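Thymidylate synthase 1 (Bacillus subtilis, PDB 1BKP) catalyses the reductive methylation of dUMP to dTMP with 5,10-methylenetetrahydrofolate as methyl donor and reductant, supplying a precursor for DNA synthesis. Local coordinates at residues K5-N8 against S9-D13; V62-K65 against T66-E70; N182-A185 against L186-F190; N191-Q194 against Y195-Q199. All blocks are in the same frame, centred on the assembly; numbering follows the deposited sequence.

Interaction 1. Residues K5-N8 against S9-D13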
loop_
_atom_site.group_PDB
_atom_site.type_symbol
_atom_site.label_atom_id
_atom_site.label_comp_id
_atom_site.label_asym_id
_atom_site.label_seq_id
_atom_site.Cartn_x
_atom_site.Cartn_y
_atom_site.Cartn_z
ATOM N N LYS A 5 13.683 15.062 -11.893
ATOM C CA LYS A 5 13.079 14.565 -13.144
ATOM C C LYS A 5 11.751 13.864 -12.967
ATOM O O LYS A 5 10.785 14.140 -13.645
ATOM C CB LYS A 5 14.070 13.617 -13.852
ATOM C CG LYS A 5 15.263 14.440 -14.355
ATOM C CD LYS A 5 16.185 13.689 -15.271
ATOM C CE LYS A 5 17.382 14.554 -15.554
ATOM N NZ LYS A 5 16.875 15.859 -16.086
ATOM N N GLN A 6 11.707 12.979 -11.975
ATOM C CA GLN A 6 10.496 12.239 -11.714
ATOM C C GLN A 6 9.445 13.100 -11.160
ATOM O O GLN A 6 8.269 12.921 -11.498
ATOM C CB GLN A 6 10.796 11.053 -10.764
ATOM C CG GLN A 6 11.667 10.007 -11.481
ATOM C CD GLN A 6 11.799 8.719 -10.617
ATOM O OE1 GLN A 6 10.797 8.154 -10.206
ATOM N NE2 GLN A 6 12.993 8.336 -10.294
ATOM N N TYR A 7 9.842 14.032 -10.283
ATOM C CA TYR A 7 8.809 14.915 -9.662
ATOM C C TYR A 7 8.116 15.823 -10.736
ATOM O O TYR A 7 6.876 15.929 -10.811
ATOM C CB TYR A 7 9.511 15.753 -8.576
ATOM C CG TYR A 7 8.656 16.798 -7.929
ATOM C CD1 TYR A 7 7.838 16.450 -6.875
ATOM C CD2 TYR A 7 8.748 18.119 -8.296
ATOM C CE1 TYR A 7 7.089 17.387 -6.146
ATOM C CE2 TYR A 7 8.024 19.098 -7.578
ATOM C CZ TYR A 7 7.188 18.739 -6.511
ATOM O OH TYR A 7 6.376 19.650 -5.835
ATOM N N ASN A 8 8.953 16.399 -11.605
ATOM C CA ASN A 8 8.509 17.260 -12.644
ATOM C C ASN A 8 7.571 16.517 -13.579
ATOM O O ASN A 8 6.652 17.123 -14.129
ATOM C CB ASN A 8 9.678 17.794 -13.447
ATOM C CG ASN A 8 10.489 18.919 -12.770
ATOM O OD1 ASN A 8 11.494 19.375 -13.350
ATOM N ND2 ASN A 8 10.182 19.260 -11.570
ATOM N N SER A 9 7.833 15.217 -13.837
ATOM C CA SER A 9 6.952 14.403 -14.717
ATOM C C SER A 9 5.592 14.224 -14.091
ATOM O O SER A 9 4.583 14.370 -14.783
ATOM C CB SER A 9 7.506 12.985 -15.020
ATOM O OG SER A 9 8.640 13.189 -15.848
ATOM N N ILE A 10 5.547 13.918 -12.798
ATOM C CA ILE A 10 4.251 13.786 -12.115
ATOM C C ILE A 10 3.495 15.080 -12.092
ATOM O O ILE A 10 2.269 15.146 -12.407
ATOM C CB ILE A 10 4.428 13.255 -10.700
ATOM C CG1 ILE A 10 5.036 11.811 -10.826
ATOM C CG2 ILE A 10 3.084 13.253 -9.908
ATOM C CD1 ILE A 10 5.404 11.145 -9.500
ATOM N N ILE A 11 4.206 16.155 -11.800
ATOM C CA ILE A 11 3.497 17.468 -11.719
ATOM C C ILE A 11 2.877 17.830 -13.085
ATOM O O ILE A 11 1.762 18.311 -13.149
ATOM C CB ILE A 11 4.530 18.616 -11.234
ATOM C CG1 ILE A 11 5.060 18.328 -9.798
ATOM C CG2 ILE A 11 3.854 20.023 -11.415
ATOM C CD1 ILE A 11 3.970 18.365 -8.738
ATOM N N LYS A 12 3.617 17.629 -14.176
ATOM C CA LYS A 12 3.122 17.944 -15.522
ATOM C C LYS A 12 1.884 17.111 -15.851
ATOM O O LYS A 12 0.943 17.590 -16.502
ATOM C CB LYS A 12 4.261 17.611 -16.512
ATOM C CG LYS A 12 4.102 18.074 -17.948
ATOM C CD LYS A 12 4.504 19.536 -18.091
ATOM C CE LYS A 12 4.328 20.017 -19.537
ATOM N NZ LYS A 12 4.407 21.496 -19.724
ATOM N N ASP A 13 1.873 15.873 -15.361
ATOM C CA ASP A 13 0.750 14.990 -15.606
ATOM C C ASP A 13 -0.493 15.479 -14.888
ATOM O O ASP A 13 -1.649 15.378 -15.394
ATOM C CB ASP A 13 1.089 13.554 -15.151
ATOM C CG ASP A 13 -0.041 12.594 -15.458
ATOM O OD1 ASP A 13 -0.456 12.616 -16.609
ATOM O OD2 ASP A 13 -0.541 11.832 -14.620
HETATM O O HOH W 1 10.915 15.251 -16.049
#

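Interaction 2. Residues V62-K65 against T66-E70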
loop_
_atom_site.group_PDB
_atom_site.type_symbol
_atom_site.label_atom_id
_atom_site.label_comp_id
_atom_site.label_asym_id
_atom_site.label_seq_id
_atom_site.Cartn_x
_atom_site.Cartn_y
_atom_site.Cartn_z
ATOM N N VAL A 62 14.576 21.955 0.065
ATOM C CA VAL A 62 13.654 21.150 0.885
ATOM C C VAL A 62 14.105 21.365 2.326
ATOM O O VAL A 62 15.325 21.385 2.598
ATOM C CB VAL A 62 13.780 19.652 0.511
ATOM C CG1 VAL A 62 13.044 18.761 1.541
ATOM C CG2 VAL A 62 13.133 19.428 -0.927
ATOM N N ALA A 63 13.168 21.270 3.256
ATOM C CA ALA A 63 13.523 21.541 4.670
ATOM C C ALA A 63 14.097 20.252 5.239
ATOM O O ALA A 63 13.471 19.632 6.042
ATOM C CB ALA A 63 12.260 21.903 5.391
ATOM N N TRP A 64 15.302 19.886 4.824
ATOM C CA TRP A 64 15.880 18.636 5.209
ATOM C C TRP A 64 16.065 18.362 6.675
ATOM O O TRP A 64 15.875 17.269 7.084
ATOM C CB TRP A 64 17.162 18.427 4.421
ATOM C CG TRP A 64 18.314 19.308 4.885
ATOM C CD1 TRP A 64 18.621 20.599 4.448
ATOM C CD2 TRP A 64 19.327 18.932 5.814
ATOM N NE1 TRP A 64 19.791 21.025 5.069
ATOM C CE2 TRP A 64 20.243 20.018 5.900
ATOM C CE3 TRP A 64 19.565 17.770 6.604
ATOM C CZ2 TRP A 64 21.355 19.963 6.730
ATOM C CZ3 TRP A 64 20.677 17.715 7.422
ATOM C CH2 TRP A 64 21.561 18.815 7.476
ATOM N N LYS A 65 16.509 19.335 7.458
ATOM C CA LYS A 65 16.687 19.157 8.912
ATOM C C LYS A 65 15.379 18.875 9.628
ATOM O O LYS A 65 15.324 18.022 10.494
ATOM C CB LYS A 65 17.329 20.395 9.498
ATOM C CG LYS A 65 18.815 20.474 9.278
ATOM C CD LYS A 65 19.430 21.408 10.360
ATOM C CE LYS A 65 20.845 21.823 10.051
ATOM N NZ LYS A 65 21.266 22.953 10.905
ATOM N N THR A 66 14.351 19.698 9.375
ATOM C CA THR A 66 13.004 19.512 9.921
ATOM C C THR A 66 12.464 18.107 9.552
ATOM O O THR A 66 11.877 17.441 10.392
ATOM C CB THR A 66 12.084 20.508 9.293
ATOM O OG1 THR A 66 12.641 21.782 9.611
ATOM C CG2 THR A 66 10.662 20.386 9.833
ATOM N N ALA A 67 12.744 17.647 8.343
ATOM C CA ALA A 67 12.278 16.291 7.943
ATOM C C ALA A 67 12.903 15.213 8.799
ATOM O O ALA A 67 12.187 14.251 9.199
ATOM C CB ALA A 67 12.609 16.057 6.460
ATOM N N ILE A 68 14.241 15.313 9.038
ATOM C CA ILE A 68 14.904 14.361 9.915
ATOM C C ILE A 68 14.438 14.475 11.348
ATOM O O ILE A 68 14.247 13.452 12.020
ATOM C CB ILE A 68 16.409 14.433 9.794
ATOM C CG1 ILE A 68 16.729 14.121 8.348
ATOM C CG2 ILE A 68 17.115 13.496 10.768
ATOM C CD1 ILE A 68 18.251 14.284 8.004
ATOM N N LYS A 69 14.197 15.698 11.825
ATOM C CA LYS A 69 13.658 15.816 13.203
ATOM C C LYS A 69 12.322 15.112 13.409
ATOM O O LYS A 69 12.151 14.413 14.464
ATOM C CB LYS A 69 13.609 17.279 13.701
ATOM C CG LYS A 69 14.986 17.876 13.970
ATOM C CD LYS A 69 14.833 19.382 14.124
ATOM C CE LYS A 69 16.147 20.020 14.515
ATOM N NZ LYS A 69 16.012 21.501 14.527
ATOM N N GLU A 70 11.371 15.342 12.470
ATOM C CA GLU A 70 10.037 14.719 12.542
ATOM C C GLU A 70 10.211 13.223 12.394
ATOM O O GLU A 70 9.588 12.474 13.120
ATOM C CB GLU A 70 9.154 15.233 11.423
ATOM C CG GLU A 70 7.776 14.704 11.450
ATOM C CD GLU A 70 7.069 15.129 10.191
ATOM O OE1 GLU A 70 6.685 16.311 10.128
ATOM O OE2 GLU A 70 7.110 14.377 9.213
#

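Interaction 3. Residues N182-A185 against L186-F190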
loop_
_atom_site.group_PDB
_atom_site.type_symbol
_atom_site.label_atom_id
_atom_site.label_comp_id
_atom_site.label_asym_id
_atom_site.label_seq_id
_atom_site.Cartn_x
_atom_site.Cartn_y
_atom_site.Cartn_z
ATOM N N ASN A 182 -1.049 12.866 -1.044
ATOM C CA ASN A 182 0.116 13.781 -0.809
ATOM C C ASN A 182 -0.151 15.076 -1.532
ATOM O O ASN A 182 -0.513 15.092 -2.740
ATOM C CB ASN A 182 1.372 13.187 -1.452
ATOM C CG ASN A 182 2.604 13.001 -0.501
ATOM O OD1 ASN A 182 3.639 12.752 -1.007
ATOM N ND2 ASN A 182 2.469 13.094 0.821
ATOM N N ASP A 183 0.029 16.190 -0.828
ATOM C CA ASP A 183 -0.036 17.521 -1.459
ATOM C C ASP A 183 1.322 17.500 -2.170
ATOM O O ASP A 183 2.389 17.493 -1.487
ATOM C CB ASP A 183 -0.046 18.562 -0.318
ATOM C CG ASP A 183 0.144 19.979 -0.804
ATOM O OD1 ASP A 183 0.632 20.214 -1.920
ATOM O OD2 ASP A 183 -0.313 20.874 -0.087
ATOM N N MET A 184 1.307 17.435 -3.512
ATOM C CA MET A 184 2.538 17.354 -4.280
ATOM C C MET A 184 3.478 18.521 -4.196
ATOM O O MET A 184 4.673 18.330 -4.375
ATOM C CB MET A 184 2.256 17.038 -5.746
ATOM C CG MET A 184 1.523 15.655 -5.876
ATOM S SD MET A 184 2.497 14.298 -5.190
ATOM C CE MET A 184 3.762 14.205 -6.397
ATOM N N ALA A 185 2.935 19.714 -3.920
ATOM C CA ALA A 185 3.762 20.910 -3.848
ATOM C C ALA A 185 4.491 21.008 -2.554
ATOM O O ALA A 185 5.657 21.259 -2.564
ATOM C CB ALA A 185 2.892 22.203 -4.028
ATOM N N LEU A 186 3.762 20.893 -1.449
ATOM C CA LEU A 186 4.321 21.055 -0.131
ATOM C C LEU A 186 4.725 19.765 0.621
ATOM O O LEU A 186 5.721 19.725 1.268
ATOM C CB LEU A 186 3.318 21.816 0.704
ATOM C CG LEU A 186 3.055 23.224 0.064
ATOM C CD1 LEU A 186 1.812 23.814 0.678
ATOM C CD2 LEU A 186 4.253 24.163 0.309
ATOM N N GLY A 187 3.920 18.743 0.557
ATOM C CA GLY A 187 4.248 17.572 1.297
ATOM C C GLY A 187 5.153 16.523 0.642
ATOM O O GLY A 187 6.067 16.036 1.282
ATOM N N ASN A 188 4.942 16.227 -0.630
ATOM C CA ASN A 188 5.728 15.174 -1.248
ATOM C C ASN A 188 7.287 15.314 -1.172
ATOM O O ASN A 188 7.990 14.317 -0.789
ATOM C CB ASN A 188 5.290 15.001 -2.700
ATOM C CG ASN A 188 6.057 13.907 -3.397
ATOM O OD1 ASN A 188 6.905 14.196 -4.221
ATOM N ND2 ASN A 188 5.636 12.641 -3.185
ATOM N N PRO A 189 7.850 16.488 -1.508
ATOM C CA PRO A 189 9.349 16.536 -1.434
ATOM C C PRO A 189 9.916 16.277 -0.080
ATOM O O PRO A 189 10.913 15.557 0.067
ATOM C CB PRO A 189 9.702 17.932 -1.998
ATOM C CG PRO A 189 8.465 18.325 -2.895
ATOM C CD PRO A 189 7.288 17.769 -2.056
ATOM N N PHE A 190 9.232 16.772 0.949
ATOM C CA PHE A 190 9.648 16.586 2.347
ATOM C C PHE A 190 9.565 15.064 2.701
ATOM O O PHE A 190 10.465 14.502 3.334
ATOM C CB PHE A 190 8.659 17.364 3.161
ATOM C CG PHE A 190 8.911 17.387 4.628
ATOM C CD1 PHE A 190 9.715 18.403 5.220
ATOM C CD2 PHE A 190 8.257 16.491 5.448
ATOM C CE1 PHE A 190 9.815 18.482 6.598
ATOM C CE2 PHE A 190 8.368 16.575 6.872
ATOM C CZ PHE A 190 9.134 17.562 7.422
#

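Interaction 4. Residues N191-Q194 against Y195-Q199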
loop_
_atom_site.group_PDB
_atom_site.type_symbol
_atom_site.label_atom_id
_atom_site.label_comp_id
_atom_site.label_asym_id
_atom_site.label_seq_id
_atom_site.Cartn_x
_atom_site.Cartn_y
_atom_site.Cartn_z
ATOM N N ASN A 191 8.433 14.437 2.377
ATOM C CA ASN A 191 8.166 13.019 2.687
ATOM C C ASN A 191 9.067 12.032 1.943
ATOM O O ASN A 191 9.597 11.106 2.556
ATOM C CB ASN A 191 6.716 12.719 2.360
ATOM C CG ASN A 191 5.763 13.213 3.419
ATOM O OD1 ASN A 191 6.090 13.277 4.647
ATOM N ND2 ASN A 191 4.578 13.537 2.989
ATOM N N VAL A 192 9.417 12.333 0.678
ATOM C CA VAL A 192 10.223 11.442 -0.140
ATOM C C VAL A 192 11.658 11.456 0.460
ATOM O O VAL A 192 12.257 10.372 0.674
ATOM C CB VAL A 192 10.249 11.907 -1.542
ATOM C CG1 VAL A 192 11.294 11.165 -2.390
ATOM C CG2 VAL A 192 8.896 11.634 -2.201
ATOM N N PHE A 193 12.166 12.654 0.776
ATOM C CA PHE A 193 13.534 12.716 1.389
ATOM C C PHE A 193 13.578 12.012 2.747
ATOM O O PHE A 193 14.405 11.166 2.988
ATOM C CB PHE A 193 13.948 14.196 1.563
ATOM C CG PHE A 193 15.267 14.359 2.330
ATOM C CD1 PHE A 193 16.463 14.025 1.735
ATOM C CD2 PHE A 193 15.285 14.825 3.654
ATOM C CE1 PHE A 193 17.704 14.169 2.457
ATOM C CE2 PHE A 193 16.486 14.967 4.380
ATOM C CZ PHE A 193 17.679 14.650 3.796
ATOM N N GLN A 194 12.567 12.258 3.573
ATOM C CA GLN A 194 12.506 11.782 4.934
ATOM C C GLN A 194 12.536 10.252 5.019
ATOM O O GLN A 194 13.312 9.717 5.813
ATOM C CB GLN A 194 11.236 12.348 5.533
ATOM C CG GLN A 194 10.621 11.679 6.692
ATOM C CD GLN A 194 9.333 12.437 7.144
ATOM O OE1 GLN A 194 9.348 13.188 8.137
ATOM N NE2 GLN A 194 8.283 12.285 6.401
ATOM N N TYR A 195 11.807 9.565 4.155
ATOM C CA TYR A 195 11.811 8.090 4.217
ATOM C C TYR A 195 13.073 7.457 3.657
ATOM O O TYR A 195 13.459 6.314 4.069
ATOM C CB TYR A 195 10.463 7.459 3.704
ATOM C CG TYR A 195 9.486 7.423 4.841
ATOM C CD1 TYR A 195 8.746 8.594 5.217
ATOM C CD2 TYR A 195 9.315 6.232 5.605
ATOM C CE1 TYR A 195 7.865 8.579 6.310
ATOM C CE2 TYR A 195 8.466 6.190 6.707
ATOM C CZ TYR A 195 7.740 7.388 7.044
ATOM O OH TYR A 195 6.931 7.315 8.158
ATOM N N ASN A 196 13.748 8.161 2.732
ATOM C CA ASN A 196 15.019 7.620 2.247
ATOM C C ASN A 196 16.073 7.703 3.395
ATOM O O ASN A 196 16.930 6.782 3.601
ATOM C CB ASN A 196 15.492 8.420 1.013
ATOM C CG ASN A 196 16.695 7.783 0.379
ATOM O OD1 ASN A 196 17.756 8.235 0.619
ATOM N ND2 ASN A 196 16.532 6.619 -0.313
ATOM N N VAL A 197 15.995 8.769 4.195
ATOM C CA VAL A 197 16.913 8.859 5.358
ATOM C C VAL A 197 16.655 7.645 6.310
ATOM O O VAL A 197 17.576 6.948 6.705
ATOM C CB VAL A 197 16.755 10.226 6.126
ATOM C CG1 VAL A 197 17.733 10.262 7.333
ATOM C CG2 VAL A 197 17.140 11.301 5.155
ATOM N N LEU A 198 15.386 7.273 6.483
ATOM C CA LEU A 198 15.080 6.163 7.353
ATOM C C LEU A 198 15.708 4.861 6.733
ATOM O O LEU A 198 16.201 4.022 7.477
ATOM C CB LEU A 198 13.567 5.953 7.455
ATOM C CG LEU A 198 13.129 4.816 8.385
ATOM C CD1 LEU A 198 13.477 5.166 9.893
ATOM C CD2 LEU A 198 11.574 4.627 8.165
ATOM N N GLN A 199 15.653 4.710 5.405
ATOM C CA GLN A 199 16.235 3.545 4.767
ATOM C C GLN A 199 17.719 3.455 5.115
ATOM O O GLN A 199 18.236 2.327 5.422
ATOM C CB GLN A 199 16.118 3.611 3.261
ATOM C CG GLN A 199 16.476 2.293 2.609
ATOM C CD GLN A 199 16.292 2.344 1.111
ATOM O OE1 GLN A 199 16.092 3.415 0.577
ATOM N NE2 GLN A 199 16.404 1.191 0.416
#

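Interaction 1. Residues K5-N8 against S9-D13
Tyr7 and Ile11 meet one turn apart on the amino-terminal helix 3-17, forming an i to i+4 CH-pi pair on its buried side. Ile11 CG1 lies over one face of the phenol ring, 3.9 Å from the Tyr7 ring centroid and offset toward the rim, while Ile11 CD1 carries on to Tyr7 CZ at 3.9 Å. A chi1 of 174°, with Tyr7 CG anti to its own N, leans the ring toward the following turn, where Ile11 sits. Leu230 of helix 227-235 packs on both side chains, and the Tyr7 hydroxyl hydrogen-bonds to Met184 O. With a phenylalanine here the ring could still lie against Ile11, but the Met184 carbonyl would probably lose this partner.

The backbone bonds are those of a regular alpha-helix. Ile11 N to Tyr7 O is the shortest of the four that cross the contact, at 2.9 Å; Ser9 N, Ile10 N and Lys12 N bond in the same way to Lys5 O, Gln6 O and Asn8 O.

On the exposed side a water joins the two segments: it donates to Lys5 O at 2.7 Å and also hydrogen-bonds to Ser9 OG at 3.1 Å.

Interaction 2. Residues V62-K65 against T66-E70
Trp64 turns the edge of its indole to Ile68 at the start of helix 64-75, with Trp64 CE3 4.0 Å from Ile68 CD1 and the methyl near the ring plane. Trp64 has the less common helix rotamer, chi1 73°, which wedges CG between its own N and carbonyl carbon, with Val62 O at the ring edge. One face then receives the neighbouring Lys65 CG, about 3.5 Å above the Trp64 ring plane. Trp64 and Lys65 also touch a crystal neighbour, so the lattice may influence this outer surface.

Ile68 sends CG1 back along the helix, 3.5 Å from Trp64 O. Lys69 does much the same one residue on: its extended chain starts beside Lys65 O, with Lys69 CG 3.5 Å from that oxygen, and ends at a hydrogen bond from NZ to Met88 O. Lys65 is extended as well, and its NZ stays 6.5 Å from Lys69 NZ, so the like charges do not meet.

Ala63, the centre of an inverse gamma turn, is the N-cap residue; its O takes the first helical bond, from Ala67 N at 3.1 Å, and its CB approaches Thr66 CB.

Around this turn, Phe193 of helix 188-206 packs on Trp64 and Phe190 on Thr66 and Ala67, while strand 261-264 brings Leu263 to Trp64 and Phe261 to Ile68.

Interaction 3. Residues N182-A185 against L186-F190
Asn188 and Leu186 fold back on Asn182 and Asp183 where strand 172-183 turns into helix 188-206, the strand-to-helix junction of a beta-alpha-beta unit. Asn182 and Asp183 belong to the predicted dUMP site, which the two subunits of the dimer share, Asp183 also to the predicted folate site.

Leu186 lies alongside Asp183, its CD1 3.7 Å from Asp183 OD2. Its backbone N makes an almost straight bond to Asp183 OD1 at 3.2 Å, coming from above the carboxylate plane; Ala185 N gives the same oxygen a weak second bond. With an alanine in place of Asp183, the Leu186 and Ala185 amides would probably lose this acceptor and the turn would be less firmly held.

The main chain of Asp183 grips the turn too: its O accepts from Gly187 N at 2.8 Å and from Asn188 N at 3.0 Å, the two donors arriving from opposite faces of the carbonyl plane. Ala185, largely enclosed, rests its CB against Leu186 CG.

Asn188 is buried. Its ND2 bonds to Asn182 OD1 at 3.0 Å, lying in the Asn182 carbonyl plane, and OD1 is almost in the Asn188 amide plane, although the two amides stand 88° apart. Met184 runs beside it, its chain, bent at chi2 (-59°) and chi3 (-71°), bringing SD 3.8 Å from Asn188 CB. Asn188 OD1 has no hydrogen-bond partner; among its neighbours here is the Met184 CE methyl, 3.8 Å away.

Interaction 4. Residues N191-Q194 against Y195-Q199
Val197 N bonds to Phe193 O at 3.1 Å, and Tyr195 N to Asn191 O at the same length; with Leu198 N to Gln194 O these are the sound i to i+4 bonds of this buried part of helix 188-206. Asn196 N is held less well, sharing weak bonds with Val192 O (3.4 Å) and Phe193 O. Its buried side chain leads away from this contact, ND2 to Asn51 OD1 and OD1 to Arg200 of the same helix.

Beyond the backbone, Val197 CG2 lies over one face of the Phe193 ring, 3.9 Å from the Phe193 centroid and 20° off its normal, a CH-pi contact closest at Phe193 CZ (3.7 Å). With chi1 at 173° the Phe193 ring swings beside its carbonyl carbon and forward toward Val197. The Tyr195 ring runs beside the Gln194 chain, Tyr195 CD1 3.9 Å from Gln194 CG, and presents its edge to Asn191 O; its hydroxyl bonds to Trp75 NE1.

Asn191, a predicted dUMP-binding residue, has its side chain about 5 Å from that of the catalytic Cys160. This is the long central helix of a beta-alpha-beta crossover, linking parallel neighbouring strands 172-183 and 209-223 in the core of the thymidylate synthase fold.

How the interactions relate
Interactions 3 and 4 follow each other along helix 188-206, and the side chains of Asn182 and Asn191 bring them within about 3 Å of each other at the predicted dUMP site, where Asn191 comes near the catalytic Cys160. Interaction 2 packs on both: Ala67 CA is 3.4 Å from Phe190 CZ of interaction 3, and Trp64 CB is 3.5 Å from Phe193 CE2 of interaction 4. Interaction 1 reaches the same core from the amino-terminal side, touching only interaction 3, where Tyr7 CE1 is 3.7 Å from Pro189 CG; its Ile11 side chain also comes within about 4 Å of that of Val222, another predicted dUMP residue. Interactions 1 and 2 do not touch, their centres about 22 Å apart.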